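Local atomic coordinates of pectate lyase/Amb allergen (Acidovorax citrulli, PDB entry 4HWV), a protein that probably cleaves pectate as a calcium-dependent polysaccharide lyase of family 1, folded as a right-handed parallel beta-helix. Residues Tyr226-Val231 / Asn242-Gly247. Residues are numbered along the deposited sequence; the frame is centred on the assembly and turned at random.
Sequences YDLISV and NTFSDG. With CA (calcium ion), chain C.
Inside the right-handed parallel beta-helix, next to the calcium site along the chain, L228 and I229 pack against F244 across the interior of the coil. Both aliphatic chains come to the rim of the ring, not over a face: I229 CD1 lies 3.6 Å from F244 CE2, and L228 CD1 lies 4.0 Å from F244 CD2. I229 lies across F244, roughly perpendicular to it, its CG1 set anti to the carbonyl carbon (chi1 -57°) and its chain extended beyond, which carries CD1 to the ring; L228 and F244 instead run past each other head to tail, and L228 CD1 also comes to 3.8 Å from the backbone S245 O. The F244 ring stacks on F202 and also meets F297, whose plane is tilted about 15° from its own, forming an aromatic row along the helix interior. Just before L228, D227 binds calcium through both carboxylate oxygens, OD1 at 2.2 Å and OD2 at 2.4 Å; D278, D282 and three waters complete the site. At the end of 242-247, G247 N donates to S245 OG (3.0 Å), making an ST turn. No hydrogen bond joins the two segments, so their cohesion is apolar, while D227 turns its carboxylate to the metal.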
loop_
_atom_site.group_PDB
_atom_site.type_symbol
_atom_site.label_atom_id
_atom_site.label_comp_id
_atom_site.label_asym_id
_atom_site.label_seq_id
_atom_site.Cartn_x
_atom_site.Cartn_y
_atom_site.Cartn_z
ATOM N N TYR A 226 5.940 -17.295 -2.501
ATOM C CA TYR A 226 6.140 -16.586 -3.776
ATOM C C TYR A 226 7.127 -15.446 -3.689
ATOM O O TYR A 226 7.010 -14.562 -2.823
ATOM C CB TYR A 226 4.799 -16.104 -4.372
ATOM C CG TYR A 226 3.765 -17.189 -4.333
ATOM C CD1 TYR A 226 4.029 -18.439 -4.863
ATOM C CD2 TYR A 226 2.550 -16.993 -3.704
ATOM C CE1 TYR A 226 3.116 -19.469 -4.781
ATOM C CE2 TYR A 226 1.626 -18.006 -3.597
ATOM C CZ TYR A 226 1.901 -19.249 -4.144
ATOM O OH TYR A 226 1.008 -20.283 -4.022
ATOM N N ASP A 227 8.121 -15.493 -4.574
ATOM C CA ASP A 227 9.054 -14.386 -4.779
ATOM C C ASP A 227 8.561 -13.561 -5.951
ATOM O O ASP A 227 7.717 -14.012 -6.709
ATOM C CB ASP A 227 10.419 -14.935 -5.203
ATOM C CG ASP A 227 10.984 -15.942 -4.225
ATOM O OD1 ASP A 227 10.731 -15.816 -3.010
ATOM O OD2 ASP A 227 11.706 -16.861 -4.677
ATOM N N LEU A 228 9.091 -12.359 -6.150
ATOM C CA LEU A 228 8.806 -11.673 -7.405
ATOM C C LEU A 228 9.568 -12.340 -8.561
ATOM O O LEU A 228 9.022 -12.482 -9.660
ATOM C CB LEU A 228 9.084 -10.170 -7.299
ATOM C CG LEU A 228 8.033 -9.484 -6.397
ATOM C CD1 LEU A 228 8.523 -8.121 -5.923
ATOM C CD2 LEU A 228 6.693 -9.349 -7.122
ATOM N N ILE A 229 10.818 -12.743 -8.314
ATOM C CA ILE A 229 11.591 -13.522 -9.284
ATOM C C ILE A 229 12.336 -14.616 -8.522
ATOM O O ILE A 229 12.995 -14.335 -7.499
ATOM C CB ILE A 229 12.624 -12.655 -10.054
ATOM C CG1 ILE A 229 11.948 -11.468 -10.770
ATOM C CG2 ILE A 229 13.388 -13.520 -11.061
ATOM C CD1 ILE A 229 12.946 -10.511 -11.415
ATOM N N SER A 230 12.214 -15.854 -9.001
ATOM C CA SER A 230 12.968 -16.983 -8.454
ATOM C C SER A 230 13.947 -17.452 -9.511
ATOM O O SER A 230 13.559 -17.655 -10.678
ATOM C CB SER A 230 12.033 -18.142 -8.108
ATOM O OG SER A 230 11.037 -17.759 -7.167
ATOM N N VAL A 231 15.208 -17.632 -9.115
ATOM C CA VAL A 231 16.248 -18.061 -10.033
ATOM C C VAL A 231 16.874 -19.356 -9.504
ATOM O O VAL A 231 17.901 -19.325 -8.831
ATOM C CB VAL A 231 17.318 -16.972 -10.238
ATOM C CG1 VAL A 231 18.208 -17.329 -11.424
ATOM C CG2 VAL A 231 16.656 -15.603 -10.446
ATOM N N ASN A 242 14.922 -2.099 -12.645
ATOM C CA ASN A 242 13.559 -2.435 -12.237
ATOM C C ASN A 242 13.331 -1.901 -10.837
ATOM O O ASN A 242 14.278 -1.526 -10.127
ATOM C CB ASN A 242 13.323 -3.952 -12.222
ATOM C CG ASN A 242 13.648 -4.592 -13.547
ATOM O OD1 ASN A 242 12.881 -4.467 -14.509
ATOM N ND2 ASN A 242 14.790 -5.284 -13.611
ATOM N N THR A 243 12.062 -1.860 -10.447
ATOM C CA THR A 243 11.698 -1.534 -9.076
ATOM C C THR A 243 10.952 -2.732 -8.507
ATOM O O THR A 243 10.182 -3.372 -9.225
ATOM C CB THR A 243 10.843 -0.259 -9.055
ATOM O OG1 THR A 243 11.649 0.812 -9.555
ATOM C CG2 THR A 243 10.342 0.086 -7.637
ATOM N N PHE A 244 11.204 -3.064 -7.235
ATOM C CA PHE A 244 10.574 -4.209 -6.566
ATOM C C PHE A 244 10.131 -3.769 -5.187
ATOM O O PHE A 244 10.890 -3.102 -4.487
ATOM C CB PHE A 244 11.583 -5.329 -6.328
ATOM C CG PHE A 244 12.179 -5.920 -7.578
ATOM C CD1 PHE A 244 13.269 -5.332 -8.203
ATOM C CD2 PHE A 244 11.700 -7.127 -8.072
ATOM C CE1 PHE A 244 13.833 -5.915 -9.332
ATOM C CE2 PHE A 244 12.266 -7.710 -9.186
ATOM C CZ PHE A 244 13.321 -7.101 -9.823
ATOM N N SER A 245 8.934 -4.180 -4.763
ATOM C CA SER A 245 8.448 -3.856 -3.417
ATOM C C SER A 245 7.279 -4.752 -3.041
ATOM O O SER A 245 6.777 -5.505 -3.878
ATOM C CB SER A 245 7.960 -2.407 -3.343
ATOM O OG SER A 245 6.739 -2.272 -4.023
ATOM N N ASP A 246 6.814 -4.628 -1.798
ATOM C CA ASP A 246 5.588 -5.303 -1.376
ATOM C C ASP A 246 4.326 -4.520 -1.748
ATOM O O ASP A 246 3.244 -4.795 -1.219
ATOM C CB ASP A 246 5.607 -5.586 0.126
ATOM C CG ASP A 246 6.562 -6.712 0.489
ATOM O OD1 ASP A 246 7.041 -7.416 -0.442
ATOM O OD2 ASP A 246 6.813 -6.900 1.707
ATOM N N GLY A 247 4.451 -3.560 -2.672
ATOM C CA GLY A 247 3.302 -2.772 -3.063
ATOM C C GLY A 247 2.641 -2.127 -1.861
ATOM O O GLY A 247 3.324 -1.652 -0.952
HETATM CA CA CA C . 11.826 -17.650 -2.452
HETATM O O HOH W 1 12.557 -19.727 -0.966
HETATM O O HOH W 2 13.337 -19.541 -3.602
HETATM O O HOH W 3 9.902 -19.333 -3.139
#